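Local structure of flavin-containing monooxygenase (Allium sativum, 6WPU) at residues 311-323 with 388-401. The protein probably catalyses the FAD-dependent S-oxygenation of S-allyl-L-cysteine in garlic, as a flavin-containing monooxygenase. Residues are numbered along the deposited sequence; the frame is centred on the assembly and turned at random.
Sequences VDDNRVGPLYKHV and KRYTHNIGHNQFDY
His392 links the β-hairpin of 311-317 to the loop that follows it. Its NE2 accepts the amide N-H of Val316 at 2.9 Å, in the ring plane. Its ND1 meets ND1 of His322 rim to rim at 3.0 Å, and either ring could be the donor. With CG anti to the carbonyl carbon (chi1 -48°), His322 also turns an edge toward the face of Tyr401 in an offset edge-to-face pair. Tyr401 OH donates to Lys321 O at 2.7 Å.

The type I' turn 312-315 of the hairpin packs on the 3-10 segment 388-389. Tyr401, in the first turn of helix 398-409, holds the next turn, and the Val323 side chain lies about 12 Å from the bound FAD.

Lys388 NZ forms a salt bridge with Asp312 OD2 at 2.6 Å, on the syn side, somewhat out of the carboxylate plane. Arg315 NE donates to Thr391 OG1 at 2.9 Å, nearly straight at 165°; NH2 adds a weak bond. Thr391 OG1 itself donates to Lys388 O. Lys388 CG lies over one face of the guanidinium, and Tyr378 makes a cation-pi contact with it. Replacing Arg315 by an alanine removes the guanidinium, and Thr391 OG1 would probably lose its donor and Tyr378 its cation partner.

Both ring nitrogens of His392 thus have partners, which fixes the ring's rotation between the hairpin and the 319-322 turn.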
loop_
_atom_site.group_PDB
_atom_site.type_symbol
_atom_site.label_atom_id
_atom_site.label_comp_id
_atom_site.label_asym_id
_atom_site.label_seq_id
_atom_site.Cartn_x
_atom_site.Cartn_y
_atom_site.Cartn_z
ATOM N N VAL A 311 -14.084 -5.994 -8.435
ATOM C CA VAL A 311 -13.291 -4.770 -8.354
ATOM C C VAL A 311 -13.835 -3.833 -9.415
ATOM O O VAL A 311 -13.845 -4.184 -10.600
ATOM C CB VAL A 311 -11.792 -5.036 -8.572
ATOM C CG1 VAL A 311 -11.006 -3.722 -8.628
ATOM C CG2 VAL A 311 -11.254 -5.930 -7.479
ATOM N N ASP A 312 -14.314 -2.661 -8.997
ATOM C CA ASP A 312 -14.945 -1.710 -9.912
ATOM C C ASP A 312 -14.467 -0.312 -9.552
ATOM O O ASP A 312 -14.915 0.251 -8.547
ATOM C CB ASP A 312 -16.469 -1.802 -9.835
ATOM C CG ASP A 312 -17.172 -0.745 -10.695
ATOM O OD1 ASP A 312 -16.594 -0.314 -11.725
ATOM O OD2 ASP A 312 -18.308 -0.349 -10.331
ATOM N N ASP A 313 -13.569 0.246 -10.370
ATOM C CA ASP A 313 -13.014 1.586 -10.154
ATOM C C ASP A 313 -12.490 1.724 -8.726
ATOM O O ASP A 313 -12.855 2.638 -7.985
ATOM C CB ASP A 313 -14.047 2.670 -10.469
ATOM C CG ASP A 313 -13.418 4.067 -10.596
ATOM O OD1 ASP A 313 -12.170 4.163 -10.683
ATOM O OD2 ASP A 313 -14.174 5.066 -10.595
ATOM N N ASN A 314 -11.678 0.746 -8.332
ATOM C CA ASN A 314 -11.046 0.638 -7.017
ATOM C C ASN A 314 -12.046 0.549 -5.867
ATOM O O ASN A 314 -11.717 0.901 -4.727
ATOM C CB ASN A 314 -10.035 1.769 -6.788
ATOM C CG ASN A 314 -8.660 1.378 -7.263
ATOM O OD1 ASN A 314 -8.472 0.255 -7.754
ATOM N ND2 ASN A 314 -7.699 2.282 -7.157
ATOM N N ARG A 315 -13.261 0.067 -6.135
ATOM C CA ARG A 315 -14.155 -0.411 -5.081
ATOM C C ARG A 315 -14.125 -1.939 -5.105
ATOM O O ARG A 315 -14.546 -2.565 -6.087
ATOM C CB ARG A 315 -15.575 0.113 -5.258
ATOM C CG ARG A 315 -16.579 -0.604 -4.373
ATOM C CD ARG A 315 -17.960 0.002 -4.530
ATOM N NE ARG A 315 -18.028 1.340 -3.943
ATOM C CZ ARG A 315 -19.120 2.096 -3.949
ATOM N NH1 ARG A 315 -20.224 1.657 -4.532
ATOM N NH2 ARG A 315 -19.113 3.276 -3.362
ATOM N N VAL A 316 -13.586 -2.531 -4.047
ATOM C CA VAL A 316 -13.522 -3.982 -3.913
ATOM C C VAL A 316 -14.703 -4.447 -3.073
ATOM O O VAL A 316 -14.966 -3.899 -1.997
ATOM C CB VAL A 316 -12.206 -4.428 -3.258
ATOM C CG1 VAL A 316 -12.192 -5.947 -3.111
ATOM C CG2 VAL A 316 -11.014 -3.944 -4.041
ATOM N N GLY A 317 -15.407 -5.463 -3.545
ATOM C CA GLY A 317 -16.311 -6.168 -2.669
ATOM C C GLY A 317 -17.661 -6.498 -3.262
ATOM O O GLY A 317 -17.772 -6.884 -4.429
ATOM N N PRO A 318 -18.731 -6.325 -2.466
ATOM C CA PRO A 318 -18.783 -5.679 -1.138
ATOM C C PRO A 318 -17.947 -6.341 -0.023
ATOM O O PRO A 318 -17.843 -7.577 0.037
ATOM C CB PRO A 318 -20.277 -5.728 -0.791
ATOM C CG PRO A 318 -20.840 -6.822 -1.630
ATOM C CD PRO A 318 -20.063 -6.760 -2.912
ATOM N N LEU A 319 -17.322 -5.506 0.815
ATOM C CA LEU A 319 -16.466 -5.962 1.908
ATOM C C LEU A 319 -16.928 -5.308 3.198
ATOM O O LEU A 319 -16.908 -4.076 3.319
ATOM C CB LEU A 319 -14.994 -5.632 1.666
ATOM C CG LEU A 319 -14.277 -6.328 0.511
ATOM C CD1 LEU A 319 -12.809 -5.940 0.505
ATOM C CD2 LEU A 319 -14.466 -7.840 0.597
ATOM N N TYR A 320 -17.333 -6.132 4.156
ATOM C CA TYR A 320 -17.738 -5.629 5.455
ATOM C C TYR A 320 -16.495 -5.149 6.193
ATOM O O TYR A 320 -15.525 -5.907 6.330
ATOM C CB TYR A 320 -18.467 -6.730 6.228
ATOM C CG TYR A 320 -18.809 -6.366 7.642
ATOM C CD1 TYR A 320 -19.646 -5.275 7.929
ATOM C CD2 TYR A 320 -18.289 -7.102 8.700
ATOM C CE1 TYR A 320 -19.960 -4.944 9.243
ATOM C CE2 TYR A 320 -18.588 -6.778 10.011
ATOM C CZ TYR A 320 -19.426 -5.707 10.280
ATOM O OH TYR A 320 -19.715 -5.410 11.591
ATOM N N LYS A 321 -16.505 -3.877 6.614
ATOM C CA LYS A 321 -15.359 -3.248 7.284
ATOM C C LYS A 321 -14.082 -3.367 6.446
ATOM O O LYS A 321 -12.975 -3.439 6.985
ATOM C CB LYS A 321 -15.145 -3.838 8.683
ATOM C CG LYS A 321 -16.369 -3.763 9.599
ATOM C CD LYS A 321 -16.888 -2.325 9.682
ATOM C CE LYS A 321 -17.953 -2.187 10.759
ATOM N NZ LYS A 321 -18.629 -0.873 10.698
ATOM N N HIS A 322 -14.233 -3.401 5.116
ATOM C CA HIS A 322 -13.127 -3.493 4.157
ATOM C C HIS A 322 -12.397 -4.836 4.220
ATOM O O HIS A 322 -11.283 -4.961 3.686
ATOM C CB HIS A 322 -12.096 -2.356 4.331
ATOM C CG HIS A 322 -12.694 -0.982 4.436
ATOM N ND1 HIS A 322 -13.081 -0.247 3.333
ATOM C CD2 HIS A 322 -12.929 -0.193 5.513
ATOM C CE1 HIS A 322 -13.554 0.923 3.727
ATOM N NE2 HIS A 322 -13.469 0.984 5.043
ATOM N N VAL A 323 -13.006 -5.857 4.833
ATOM C CA VAL A 323 -12.301 -7.098 5.128
ATOM C C VAL A 323 -13.053 -8.323 4.614
ATOM O O VAL A 323 -12.470 -9.164 3.919
ATOM C CB VAL A 323 -12.033 -7.211 6.645
ATOM C CG1 VAL A 323 -11.600 -8.637 7.030
ATOM C CG2 VAL A 323 -10.959 -6.224 7.058
ATOM N N LYS A 388 -16.686 6.489 -6.362
ATOM C CA LYS A 388 -16.409 5.076 -6.103
ATOM C C LYS A 388 -14.960 4.831 -5.708
ATOM O O LYS A 388 -14.675 3.997 -4.838
ATOM C CB LYS A 388 -16.739 4.259 -7.356
ATOM C CG LYS A 388 -17.735 3.138 -7.174
ATOM C CD LYS A 388 -17.999 2.436 -8.502
ATOM C CE LYS A 388 -19.494 2.256 -8.739
ATOM N NZ LYS A 388 -19.787 1.818 -10.129
ATOM N N ARG A 389 -14.023 5.539 -6.340
ATOM C CA ARG A 389 -12.630 5.135 -6.200
ATOM C C ARG A 389 -12.043 5.475 -4.836
ATOM O O ARG A 389 -10.936 5.019 -4.535
ATOM C CB ARG A 389 -11.782 5.752 -7.320
ATOM C CG ARG A 389 -11.599 7.264 -7.265
ATOM C CD ARG A 389 -10.819 7.756 -8.509
ATOM N NE ARG A 389 -10.666 9.213 -8.551
ATOM C CZ ARG A 389 -11.643 10.063 -8.869
ATOM N NH1 ARG A 389 -12.856 9.603 -9.168
ATOM N NH2 ARG A 389 -11.415 11.373 -8.873
ATOM N N TYR A 390 -12.753 6.233 -3.997
ATOM C CA TYR A 390 -12.309 6.511 -2.637
ATOM C C TYR A 390 -12.941 5.580 -1.602
ATOM O O TYR A 390 -12.863 5.868 -0.402
ATOM C CB TYR A 390 -12.598 7.972 -2.273
ATOM C CG TYR A 390 -11.873 8.960 -3.162
ATOM C CD1 TYR A 390 -10.492 8.948 -3.266
ATOM C CD2 TYR A 390 -12.575 9.889 -3.913
ATOM C CE1 TYR A 390 -9.835 9.836 -4.092
ATOM C CE2 TYR A 390 -11.921 10.784 -4.738
ATOM C CZ TYR A 390 -10.564 10.754 -4.822
ATOM O OH TYR A 390 -9.935 11.648 -5.649
ATOM N N THR A 391 -13.568 4.482 -2.034
ATOM C CA THR A 391 -14.304 3.632 -1.097
ATOM C C THR A 391 -13.417 3.170 0.058
ATOM O O THR A 391 -13.862 3.119 1.211
ATOM C CB THR A 391 -14.892 2.417 -1.826
ATOM O OG1 THR A 391 -15.871 2.840 -2.781
ATOM C CG2 THR A 391 -15.576 1.451 -0.824
ATOM N N HIS A 392 -12.164 2.824 -0.227
ATOM C CA HIS A 392 -11.274 2.259 0.781
ATOM C C HIS A 392 -10.272 3.268 1.306
ATOM O O HIS A 392 -9.352 2.894 2.044
ATOM C CB HIS A 392 -10.558 1.036 0.210
ATOM C CG HIS A 392 -11.501 0.038 -0.373
ATOM N ND1 HIS A 392 -12.474 -0.588 0.381
ATOM C CD2 HIS A 392 -11.656 -0.408 -1.642
ATOM C CE1 HIS A 392 -13.174 -1.393 -0.397
ATOM N NE2 HIS A 392 -12.700 -1.299 -1.629
ATOM N N ASN A 393 -10.423 4.536 0.923
ATOM C CA ASN A 393 -9.634 5.633 1.467
ATOM C C ASN A 393 -10.198 5.979 2.835
ATOM O O ASN A 393 -11.336 6.442 2.935
ATOM C CB ASN A 393 -9.703 6.830 0.519
ATOM C CG ASN A 393 -8.854 8.002 0.977
ATOM O OD1 ASN A 393 -8.683 8.247 2.173
ATOM N ND2 ASN A 393 -8.325 8.738 0.021
ATOM N N ILE A 394 -9.418 5.761 3.897
ATOM C CA ILE A 394 -9.916 6.055 5.239
ATOM C C ILE A 394 -8.924 6.935 5.999
ATOM O O ILE A 394 -8.838 6.872 7.230
ATOM C CB ILE A 394 -10.237 4.757 6.021
ATOM C CG1 ILE A 394 -8.990 3.922 6.295
ATOM C CG2 ILE A 394 -11.223 3.869 5.251
ATOM C CD1 ILE A 394 -9.291 2.637 7.087
ATOM N N GLY A 395 -8.199 7.791 5.277
ATOM C CA GLY A 395 -7.185 8.621 5.914
ATOM C C GLY A 395 -7.714 9.474 7.056
ATOM O O GLY A 395 -7.042 9.639 8.076
ATOM N N HIS A 396 -8.929 10.017 6.909
ATOM C CA HIS A 396 -9.447 10.935 7.920
ATOM C C HIS A 396 -9.719 10.223 9.241
ATOM O O HIS A 396 -9.417 10.760 10.311
ATOM C CB HIS A 396 -10.715 11.625 7.411
ATOM N N ASN A 397 -10.272 9.014 9.199
ATOM C CA ASN A 397 -10.711 8.338 10.415
ATOM C C ASN A 397 -10.023 6.993 10.610
ATOM O O ASN A 397 -10.605 6.085 11.209
ATOM C CB ASN A 397 -12.228 8.151 10.413
ATOM N N GLN A 398 -8.773 6.859 10.147
ATOM C CA GLN A 398 -8.134 5.543 10.116
ATOM C C GLN A 398 -7.913 4.982 11.517
ATOM O O GLN A 398 -7.999 3.767 11.717
ATOM C CB GLN A 398 -6.805 5.609 9.376
ATOM C CG GLN A 398 -5.719 6.273 10.180
ATOM C CD GLN A 398 -4.397 6.181 9.504
ATOM O OE1 GLN A 398 -3.707 5.160 9.598
ATOM N NE2 GLN A 398 -4.032 7.241 8.780
ATOM N N PHE A 399 -7.612 5.837 12.495
ATOM C CA PHE A 399 -7.365 5.329 13.836
ATOM C C PHE A 399 -8.657 5.037 14.577
ATOM O O PHE A 399 -8.651 4.217 15.499
ATOM C CB PHE A 399 -6.497 6.307 14.630
ATOM C CG PHE A 399 -5.150 6.535 14.017
ATOM C CD1 PHE A 399 -4.271 5.472 13.840
ATOM C CD2 PHE A 399 -4.764 7.805 13.592
ATOM C CE1 PHE A 399 -3.032 5.666 13.272
ATOM C CE2 PHE A 399 -3.527 8.005 13.015
ATOM C CZ PHE A 399 -2.658 6.936 12.854
ATOM N N ASP A 400 -9.758 5.692 14.191
ATOM C CA ASP A 400 -11.070 5.279 14.676
ATOM C C ASP A 400 -11.432 3.902 14.141
ATOM O O ASP A 400 -12.034 3.089 14.854
ATOM C CB ASP A 400 -12.129 6.297 14.264
ATOM C CG ASP A 400 -11.876 7.677 14.852
ATOM O OD1 ASP A 400 -11.255 7.758 15.935
ATOM O OD2 ASP A 400 -12.302 8.672 14.227
ATOM N N TYR A 401 -11.083 3.638 12.875
ATOM C CA TYR A 401 -11.251 2.306 12.310
ATOM C C TYR A 401 -10.404 1.287 13.064
ATOM O O TYR A 401 -10.903 0.227 13.472
ATOM C CB TYR A 401 -10.890 2.329 10.824
ATOM C CG TYR A 401 -10.868 0.969 10.169
ATOM C CD1 TYR A 401 -9.669 0.307 9.946
ATOM C CD2 TYR A 401 -12.044 0.344 9.775
ATOM C CE1 TYR A 401 -9.635 -0.934 9.338
ATOM C CE2 TYR A 401 -12.024 -0.916 9.173
ATOM C CZ TYR A 401 -10.815 -1.550 8.961
ATOM O OH TYR A 401 -10.785 -2.802 8.358
HETATM O O HOH W 1 -10.919 2.806 -2.805
#